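Local coordinates for protein probable TonB-dependent receptor (Pseudomonas aeruginosa, PDB 4K3F) that probably binds methionine in the periplasm, as a lipoprotein of the NlpA family that would capture the amino acid for uptake, at residues A[16-21]-A[32-37]; A[45-48]-A[54-57]; A[114-119]-A[167-172]. All blocks are in the same frame, centred on the assembly; numbering follows the deposited sequence. Where two conformers were deposited one is given.

Interaction 1 (A[16-21]-A[32-37]). With GOL (glycerol), chain I.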
loop_
_atom_site.group_PDB
_atom_site.type_symbol
_atom_site.label_atom_id
_atom_site.label_comp_id
_atom_site.label_asym_id
_atom_site.label_seq_id
_atom_site.Cartn_x
_atom_site.Cartn_y
_atom_site.Cartn_z
ATOM N N GLU A 16 -9.670 8.431 -4.555
ATOM C CA GLU A 16 -9.828 8.978 -5.908
ATOM C C GLU A 16 -10.492 7.905 -6.793
ATOM O O GLU A 16 -11.430 8.184 -7.521
ATOM C CB GLU A 16 -8.482 9.415 -6.482
ATOM C CG GLU A 16 -7.796 10.502 -5.663
ATOM C CD GLU A 16 -6.585 11.135 -6.361
ATOM O OE1 GLU A 16 -5.818 10.433 -7.029
ATOM O OE2 GLU A 16 -6.370 12.340 -6.169
ATOM N N ILE A 17 -9.963 6.690 -6.754
ATOM C CA ILE A 17 -10.557 5.585 -7.505
ATOM C C ILE A 17 -12.025 5.403 -7.162
ATOM O O ILE A 17 -12.880 5.249 -8.047
ATOM C CB ILE A 17 -9.769 4.280 -7.231
ATOM C CG1 ILE A 17 -8.383 4.368 -7.886
ATOM C CG2 ILE A 17 -10.540 3.049 -7.721
ATOM C CD1 ILE A 17 -7.400 3.300 -7.408
ATOM N N LEU A 18 -12.324 5.386 -5.858
ATOM C CA LEU A 18 -13.694 5.253 -5.408
ATOM C C LEU A 18 -14.616 6.390 -5.872
ATOM O O LEU A 18 -15.767 6.098 -6.250
ATOM C CB LEU A 18 -13.751 5.033 -3.890
ATOM C CG LEU A 18 -13.135 3.717 -3.398
ATOM C CD1 LEU A 18 -13.098 3.760 -1.880
ATOM C CD2 LEU A 18 -13.870 2.472 -3.862
ATOM N N ASN A 19 -14.119 7.636 -5.911
ATOM C CA ASN A 19 -14.926 8.763 -6.409
ATOM C C ASN A 19 -15.333 8.570 -7.903
ATOM O O ASN A 19 -16.427 8.935 -8.312
ATOM C CB ASN A 19 -14.163 10.086 -6.290
ATOM C CG ASN A 19 -14.044 10.591 -4.857
ATOM O OD1 ASN A 19 -14.940 10.440 -4.068
ATOM N ND2 ASN A 19 -12.936 11.267 -4.569
ATOM N N VAL A 20 -14.437 7.956 -8.668
ATOM C CA VAL A 20 -14.679 7.717 -10.103
ATOM C C VAL A 20 -15.645 6.549 -10.296
ATOM O O VAL A 20 -16.392 6.558 -11.258
ATOM C CB VAL A 20 -13.321 7.529 -10.815
ATOM C CG1 VAL A 20 -13.455 7.080 -12.249
ATOM C CG2 VAL A 20 -12.553 8.849 -10.726
ATOM N N VAL A 21 -15.642 5.565 -9.374
ATOM C CA VAL A 21 -16.571 4.414 -9.523
ATOM C C VAL A 21 -17.943 4.785 -9.010
ATOM O O VAL A 21 -18.923 4.153 -9.402
ATOM C CB VAL A 21 -16.177 3.048 -8.868
ATOM C CG1 VAL A 21 -14.981 2.432 -9.520
ATOM C CG2 VAL A 21 -16.002 3.129 -7.383
ATOM N N LEU A 32 -22.610 4.549 -2.886
ATOM C CA LEU A 32 -21.275 4.422 -2.300
ATOM C C LEU A 32 -20.901 5.659 -1.509
ATOM O O LEU A 32 -20.890 6.752 -2.065
ATOM C CB LEU A 32 -20.233 4.220 -3.382
ATOM C CG LEU A 32 -18.801 3.934 -2.931
ATOM C CD1 LEU A 32 -18.724 2.619 -2.152
ATOM C CD2 LEU A 32 -17.898 3.840 -4.142
ATOM N N LYS A 33 -20.600 5.483 -0.220
ATOM C CA LYS A 33 -20.253 6.578 0.697
ATOM C C LYS A 33 -18.839 6.368 1.185
ATOM O O LYS A 33 -18.534 5.378 1.907
ATOM C CB LYS A 33 -21.239 6.612 1.867
ATOM C CG LYS A 33 -22.694 6.801 1.418
ATOM C CD LYS A 33 -23.642 6.701 2.610
ATOM C CE LYS A 33 -25.087 6.600 2.188
ATOM N NZ LYS A 33 -25.878 5.817 3.176
ATOM N N ILE A 34 -17.965 7.287 0.804
ATOM C CA ILE A 34 -16.523 7.115 0.972
ATOM C C ILE A 34 -16.094 7.971 2.162
ATOM O O ILE A 34 -16.494 9.151 2.270
ATOM C CB ILE A 34 -15.778 7.629 -0.280
ATOM C CG1 ILE A 34 -16.194 6.848 -1.529
ATOM C CG2 ILE A 34 -14.275 7.583 -0.093
ATOM C CD1 ILE A 34 -15.958 7.638 -2.799
ATOM N N LYS A 35 -15.314 7.364 3.052
ATOM C CA LYS A 35 -14.785 8.057 4.224
ATOM C C LYS A 35 -13.275 7.971 4.184
ATOM O O LYS A 35 -12.710 6.867 4.203
ATOM C CB LYS A 35 -15.362 7.423 5.489
ATOM C CG LYS A 35 -16.815 7.842 5.795
ATOM C CD LYS A 35 -17.809 7.325 4.762
ATOM C CE LYS A 35 -19.235 7.339 5.259
ATOM N NZ LYS A 35 -19.676 8.719 5.584
ATOM N N GLU A 36 -12.606 9.119 4.143
ATOM C CA GLU A 36 -11.169 9.126 4.031
ATOM C C GLU A 36 -10.460 9.014 5.373
ATOM O O GLU A 36 -10.880 9.650 6.332
ATOM C CB GLU A 36 -10.703 10.402 3.373
ATOM C CG GLU A 36 -11.258 10.541 1.970
ATOM C CD GLU A 36 -10.572 11.614 1.135
ATOM O OE1 GLU A 36 -9.487 12.124 1.490
ATOM O OE2 GLU A 36 -11.153 11.939 0.098
ATOM N N PHE A 37 -9.400 8.229 5.423
ATOM C CA PHE A 37 -8.563 8.090 6.613
ATOM C C PHE A 37 -7.108 8.252 6.199
ATOM O O PHE A 37 -6.731 7.876 5.095
ATOM C CB PHE A 37 -8.755 6.708 7.230
ATOM C CG PHE A 37 -10.084 6.540 7.890
ATOM C CD1 PHE A 37 -11.185 6.148 7.151
ATOM C CD2 PHE A 37 -10.233 6.770 9.250
ATOM C CE1 PHE A 37 -12.428 6.001 7.761
ATOM C CE2 PHE A 37 -11.459 6.621 9.852
ATOM C CZ PHE A 37 -12.562 6.221 9.090
HETATM C C1 GOL I . -13.751 10.781 -0.884
HETATM O O1 GOL I . -12.985 11.626 -1.737
HETATM C C2 GOL I . -14.719 11.629 -0.080
HETATM O O2 GOL I . -14.088 12.285 1.039
HETATM C C3 GOL I . -15.289 12.682 -1.005
HETATM O O3 GOL I . -16.480 13.083 -0.356
#

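Interaction 2 (A[45-48]-A[54-57]). With MSE (selenomethionine), chain B.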
loop_
_atom_site.group_PDB
_atom_site.type_symbol
_atom_site.label_atom_id
_atom_site.label_comp_id
_atom_site.label_asym_id
_atom_site.label_seq_id
_atom_site.Cartn_x
_atom_site.Cartn_y
_atom_site.Cartn_z
ATOM N N VAL A 45 -10.168 -1.073 11.902
ATOM C CA VAL A 45 -10.905 -0.981 13.175
ATOM C C VAL A 45 -12.364 -0.567 12.909
ATOM O O VAL A 45 -13.279 -1.126 13.496
ATOM C CB VAL A 45 -10.245 0.055 14.127
ATOM C CG1 VAL A 45 -11.125 0.271 15.354
ATOM C CG2 VAL A 45 -8.855 -0.378 14.500
ATOM N N GLN A 46 -12.583 0.386 11.997
ATOM C CA GLN A 46 -13.937 0.875 11.710
ATOM C C GLN A 46 -14.808 -0.219 11.125
ATOM O O GLN A 46 -15.997 -0.341 11.427
ATOM C CB GLN A 46 -13.892 2.039 10.728
ATOM C CG GLN A 46 -13.354 3.311 11.360
ATOM C CD GLN A 46 -14.410 4.154 12.042
ATOM O OE1 GLN A 46 -15.558 4.172 11.647
ATOM N NE2 GLN A 46 -14.004 4.887 13.019
ATOM N N VAL A 47 -14.213 -1.060 10.286
ATOM C CA VAL A 47 -14.989 -2.160 9.687
ATOM C C VAL A 47 -15.300 -3.258 10.712
ATOM O O VAL A 47 -16.441 -3.729 10.820
ATOM C CB VAL A 47 -14.312 -2.704 8.392
ATOM C CG1 VAL A 47 -15.120 -3.866 7.796
ATOM C CG2 VAL A 47 -14.251 -1.615 7.339
ATOM N N SER A 48 -14.282 -3.618 11.461
ATOM C CA SER A 48 -14.400 -4.666 12.482
ATOM C C SER A 48 -15.354 -4.266 13.580
ATOM O O SER A 48 -16.071 -5.121 14.075
ATOM C CB SER A 48 -13.049 -4.982 13.074
ATOM O OG SER A 48 -12.306 -5.699 12.112
ATOM N N ALA A 54 -16.876 -1.659 4.623
ATOM C CA ALA A 54 -15.699 -2.130 3.907
ATOM C C ALA A 54 -14.592 -1.087 3.925
ATOM O O ALA A 54 -14.778 0.043 4.376
ATOM C CB ALA A 54 -16.085 -2.422 2.462
ATOM N N ASN A 55 -13.413 -1.485 3.490
ATOM C CA ASN A 55 -12.321 -0.550 3.310
ATOM C C ASN A 55 -11.484 -0.889 2.076
ATOM O O ASN A 55 -11.532 -2.004 1.535
ATOM C CB ASN A 55 -11.463 -0.368 4.590
ATOM C CG ASN A 55 -10.710 -1.625 5.004
ATOM O OD1 ASN A 55 -9.974 -2.229 4.215
ATOM N ND2 ASN A 55 -10.843 -1.989 6.241
ATOM N N PHE A 56 -10.668 0.080 1.696
ATOM C CA PHE A 56 -9.823 -0.025 0.499
ATOM C C PHE A 56 -8.579 0.793 0.733
ATOM O O PHE A 56 -8.575 1.993 0.554
ATOM C CB PHE A 56 -10.612 0.409 -0.738
ATOM C CG PHE A 56 -9.830 0.350 -2.026
ATOM C CD1 PHE A 56 -9.020 -0.733 -2.328
ATOM C CD2 PHE A 56 -9.929 1.358 -2.957
ATOM C CE1 PHE A 56 -8.304 -0.777 -3.537
ATOM C CE2 PHE A 56 -9.220 1.304 -4.164
ATOM C CZ PHE A 56 -8.425 0.241 -4.457
ATOM N N PHE A 57 -7.519 0.094 1.149
ATOM C CA PHE A 57 -6.256 0.756 1.563
ATOM C C PHE A 57 -5.066 -0.163 1.719
ATOM O O PHE A 57 -3.985 0.335 1.794
ATOM C CB PHE A 57 -6.378 1.573 2.861
ATOM C CG PHE A 57 -6.268 0.744 4.121
ATOM C CD1 PHE A 57 -7.314 -0.026 4.549
ATOM C CD2 PHE A 57 -5.083 0.722 4.840
ATOM C CE1 PHE A 57 -7.210 -0.802 5.732
ATOM C CE2 PHE A 57 -4.977 -0.031 5.990
ATOM C CZ PHE A 57 -6.031 -0.792 6.425
HETATM N N MSE B 300 -1.191 1.379 -0.505
HETATM C CA MSE B 300 -0.152 0.760 0.369
HETATM C C MSE B 300 0.791 -0.010 -0.548
HETATM O O MSE B 300 0.328 -0.703 -1.459
HETATM O OXT MSE B 300 2.014 0.048 -0.371
HETATM C CB MSE B 300 -0.770 -0.173 1.424
HETATM C CG MSE B 300 0.266 -0.783 2.337
HETATM SE SE MSE B 300 -0.569 -2.095 3.536
HETATM C CE MSE B 300 -1.608 -0.936 4.606
#

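Interaction 3 (A[114-119]-A[167-172]). With MSE (selenomethionine), chain B.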
loop_
_atom_site.group_PDB
_atom_site.type_symbol
_atom_site.label_atom_id
_atom_site.label_comp_id
_atom_site.label_asym_id
_atom_site.label_seq_id
_atom_site.Cartn_x
_atom_site.Cartn_y
_atom_site.Cartn_z
ATOM N N GLY A 114 9.184 -5.718 5.982
ATOM C CA GLY A 114 9.774 -6.855 5.294
ATOM C C GLY A 114 9.903 -6.607 3.813
ATOM O O GLY A 114 10.904 -6.910 3.209
ATOM N N ARG A 115 8.831 -6.056 3.238
ATOM C CA ARG A 115 8.789 -5.648 1.851
ATOM C C ARG A 115 9.938 -4.675 1.479
ATOM O O ARG A 115 10.594 -4.834 0.452
ATOM C CB ARG A 115 7.446 -5.002 1.625
ATOM C CG ARG A 115 7.266 -4.265 0.351
ATOM C CD ARG A 115 5.903 -3.599 0.379
ATOM N NE ARG A 115 5.534 -3.270 -0.957
ATOM C CZ ARG A 115 4.408 -2.661 -1.300
ATOM N NH1 ARG A 115 3.553 -2.253 -0.362
ATOM N NH2 ARG A 115 4.179 -2.431 -2.566
ATOM N N ALA A 116 10.156 -3.679 2.338
ATOM C CA ALA A 116 11.228 -2.722 2.153
ATOM C C ALA A 116 12.580 -3.404 2.178
ATOM O O ALA A 116 13.421 -3.133 1.315
ATOM C CB ALA A 116 11.158 -1.641 3.227
ATOM N N LEU A 117 12.785 -4.325 3.153
ATOM C CA LEU A 117 14.062 -5.039 3.223
ATOM C C LEU A 117 14.276 -5.882 1.951
ATOM O O LEU A 117 15.403 -5.999 1.449
ATOM C CB LEU A 117 14.119 -5.921 4.459
ATOM C CG LEU A 117 14.234 -5.158 5.776
ATOM C CD1 LEU A 117 14.022 -6.099 6.961
ATOM C CD2 LEU A 117 15.600 -4.491 5.873
ATOM N N LEU A 118 13.206 -6.487 1.447
ATOM C CA LEU A 118 13.312 -7.262 0.204
ATOM C C LEU A 118 13.697 -6.405 -1.002
ATOM O O LEU A 118 14.458 -6.858 -1.857
ATOM C CB LEU A 118 12.012 -8.028 -0.078
ATOM C CG LEU A 118 11.763 -9.207 0.871
ATOM C CD1 LEU A 118 10.410 -9.829 0.571
ATOM C CD2 LEU A 118 12.825 -10.271 0.764
ATOM N N LEU A 119 13.196 -5.175 -1.067
ATOM C CA LEU A 119 13.600 -4.238 -2.124
ATOM C C LEU A 119 15.080 -3.897 -1.948
ATOM O O LEU A 119 15.836 -3.853 -2.932
ATOM C CB LEU A 119 12.739 -2.949 -2.104
ATOM C CG LEU A 119 13.146 -1.922 -3.163
ATOM C CD1 LEU A 119 13.109 -2.527 -4.579
ATOM C CD2 LEU A 119 12.308 -0.651 -3.058
HETATM N N MSE A 167 18.112 7.845 2.917
HETATM C CA MSE A 167 17.148 7.223 1.992
HETATM C C MSE A 167 15.943 6.770 2.807
HETATM O O MSE A 167 16.105 6.326 3.970
HETATM C CB MSE A 167 17.800 6.056 1.249
HETATM C CG MSE A 167 16.967 5.498 0.105
HETATM SE SE MSE A 167 18.039 4.426 -1.126
HETATM C CE MSE A 167 18.418 2.963 0.106
ATOM N N ALA A 168 14.782 6.802 2.165
ATOM C CA ALA A 168 13.535 6.316 2.732
ATOM C C ALA A 168 12.771 5.479 1.735
ATOM O O ALA A 168 12.653 5.826 0.567
ATOM C CB ALA A 168 12.679 7.455 3.249
ATOM N N LEU A 169 12.264 4.343 2.206
ATOM C CA LEU A 169 11.437 3.473 1.374
ATOM C C LEU A 169 9.999 3.726 1.791
ATOM O O LEU A 169 9.611 3.376 2.899
ATOM C CB LEU A 169 11.844 2.000 1.520
ATOM C CG LEU A 169 13.049 1.573 0.640
ATOM C CD1 LEU A 169 14.321 2.319 1.012
ATOM C CD2 LEU A 169 13.247 0.070 0.724
ATOM N N ILE A 170 9.242 4.350 0.896
ATOM C CA ILE A 170 7.966 4.983 1.245
ATOM C C ILE A 170 6.854 4.359 0.441
ATOM O O ILE A 170 6.955 4.266 -0.777
ATOM C CB ILE A 170 8.002 6.467 0.939
ATOM C CG1 ILE A 170 9.180 7.087 1.710
ATOM C CG2 ILE A 170 6.684 7.101 1.316
ATOM C CD1 ILE A 170 9.366 8.552 1.458
ATOM N N ASN A 171 5.814 3.903 1.137
ATOM C CA ASN A 171 4.626 3.370 0.489
ATOM C C ASN A 171 4.101 4.391 -0.498
ATOM O O ASN A 171 4.006 5.611 -0.211
ATOM C CB ASN A 171 3.532 3.034 1.493
ATOM C CG ASN A 171 3.927 1.902 2.415
ATOM O OD1 ASN A 171 4.539 2.121 3.489
ATOM N ND2 ASN A 171 3.639 0.692 1.998
ATOM N N THR A 172 3.698 3.898 -1.657
ATOM C CA THR A 172 3.354 4.816 -2.767
ATOM C C THR A 172 2.162 5.745 -2.448
ATOM O O THR A 172 2.127 6.917 -2.852
ATOM C CB THR A 172 3.125 3.981 -4.033
ATOM O OG1 THR A 172 4.379 3.400 -4.382
ATOM C CG2 THR A 172 2.591 4.828 -5.174
HETATM N N MSE B 300 -1.191 1.379 -0.505
HETATM C CA MSE B 300 -0.152 0.760 0.369
HETATM C C MSE B 300 0.791 -0.010 -0.548
HETATM O O MSE B 300 0.328 -0.703 -1.459
HETATM O OXT MSE B 300 2.014 0.048 -0.371
HETATM C CB MSE B 300 -0.770 -0.173 1.424
HETATM C CG MSE B 300 0.266 -0.783 2.337
HETATM SE SE MSE B 300 -0.569 -2.095 3.536
HETATM C CE MSE B 300 -1.608 -0.936 4.606
#

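Interaction 1 (A[16-21]-A[32-37])
The side-chain amide of Asn19 reaches the strand through its oxygen: OD1 lies 3.2 Å from CD1 of Ile34, a tight contact in which the methyl stands well off the amide plane. The nitrogen of the same amide is engaged differently. ND2 donates to O1 of a glycerol (2.9 Å, N-H...O angle 152°), and the carboxylate of Glu36 accepts hydrogen bonds from both O1 and O2 of that molecule on one oxygen, OE2, so in this crystal the glycerol links helix to strand at the exposed side. The glycerol, probably left from crystallisation, also rests its C1 against CG2 of Ile34 at 3.3 Å.

Below the glycerol the contact is apolar. Ile34 turns CG1 away from its carbonyl carbon (chi1 -61°) and sends CD1 to CB of Leu18, 3.6 Å off. Deeper still, CD2 of Leu32 packs on CG2 of Val21 at 3.8 Å. The axes of 16-21 and 32-36 run nearly antiparallel, at 164°, and come within 9.2 Å, while Leu18 and Leu32 both reach Val7 of the adjoining strand. This is the second half of a beta-alpha-beta unit, in which helix 11-26 packs on parallel strands 3-9 and 30-36.

Interaction 2 (A[45-48]-A[54-57])
The last turn of helix 42-48 rests against the start of strand 54-59, with the CA of Val47 only 5.8 Å from the CA of Ala54. Val47 carries the helix side of the contact. It points at the strand, and its CG2, lying anti to the carbonyl carbon while CG1 is anti to the backbone N (chi1 179°), settles 3.4 Å from O of Ala54. CB of Ala54 points away from the helix and the side chain touches Ala202 of strand 198-202, so the part of Ala54 in the contact is played by its carbonyl group.

The same CG2 of Val47 lies 3.6 Å from ND2 of Asn55. This is van der Waals packing; the polar partners of ND2 lie further back along the helix: OD1 of Asn44 and, weakly, O of Pro43. Asn55 reaches them by placing CG between its backbone N and carbonyl carbon (chi1 65°), and the bonds tie the amide of a buried strand residue to the helix.

Two residues on, the chain turns a corner at Phe57. The edge of its ring has CG of Asn55 in plane, so the tethered asparagine abuts the aromatic group. On the ligand side, CE2 of Phe57 comes obliquely to within 3.8 Å of the methyl CE of bound selenomethionine, and O of Phe57 lies 3.3 Å from the ligand's CB. The arrangement closes a beta-alpha-beta crossover from strand 30-36 to the parallel strand 54-59, with strand 3-9 between them, and brings Phe57, at the corner of the strand, to the amino acid pocket of a periplasmic binding protein.

Interaction 3 (A[114-119]-A[167-172])
Leu169 leaves strand 167-170 toward the helix, and its atoms meet partners in turn. CB lies 4.1 Å from CB of Ala116; CG, anti to the carbonyl carbon (chi1 -83°), brings CD2 against the helix. That methyl does most of the packing: it is 3.3 Å from O of Ala116, 3.7 Å from CB of Ala116, and 4.0 Å from CD2 of Leu119, whose side chain it crosses at a slant one turn further along. A single leucine thus keys two helix residues to the strand, in a wholly buried interface.

Nearer the cleft the two segments meet through a shared ligand atom. Arg115 runs out extended, and its NH1 donates to OXT of bound selenomethionine at 2.8 Å with a bent N-H...O angle of 133°; the carboxylate carbon lies in plane at the guanidinium edge. Asn171 supplies a straighter bond from ND2 to the same oxygen (2.9 Å, 169°). Both donors also bond weakly to OD1 of Asn112. The guanidinium has further partners in a salt bridge from NH2 to Glu190 and a cation-pi contact with Tyr196, which would fix its orientation beside the carboxylate. Although Asn171 occupies an N-cap position, its side chain makes no capping bond and serves the ligand instead. Helix 110-122, packed on the sheet, together with the end of strand 167-170 forms the carboxylate-binding side of the selenomethionine pocket in one lobe, consistent with a periplasmic methionine-binding protein of the NlpA family.

In the fold
Interactions 1 and 2 belong to one lobe and interaction 3 to the other. The first two lie about 13 Å apart, centre to centre, and touch directly: CZ of Phe37 packs on CG of Gln46 at 3.8 Å, and CG of Leu18 on CD2 of Phe56 at 4.0 Å. Interaction 3 lies across the chain's centre, about 26 Å from interaction 1 and 24 Å from interaction 2, centre to centre. Selenomethionine joins the halves, with interaction 2 along its side chain and interaction 3 at its carboxylate, while Glu83 and Asn198 add further hydrogen bonds. Interaction 1 stands back, the side chain of Leu18 about 12 Å from the ligand.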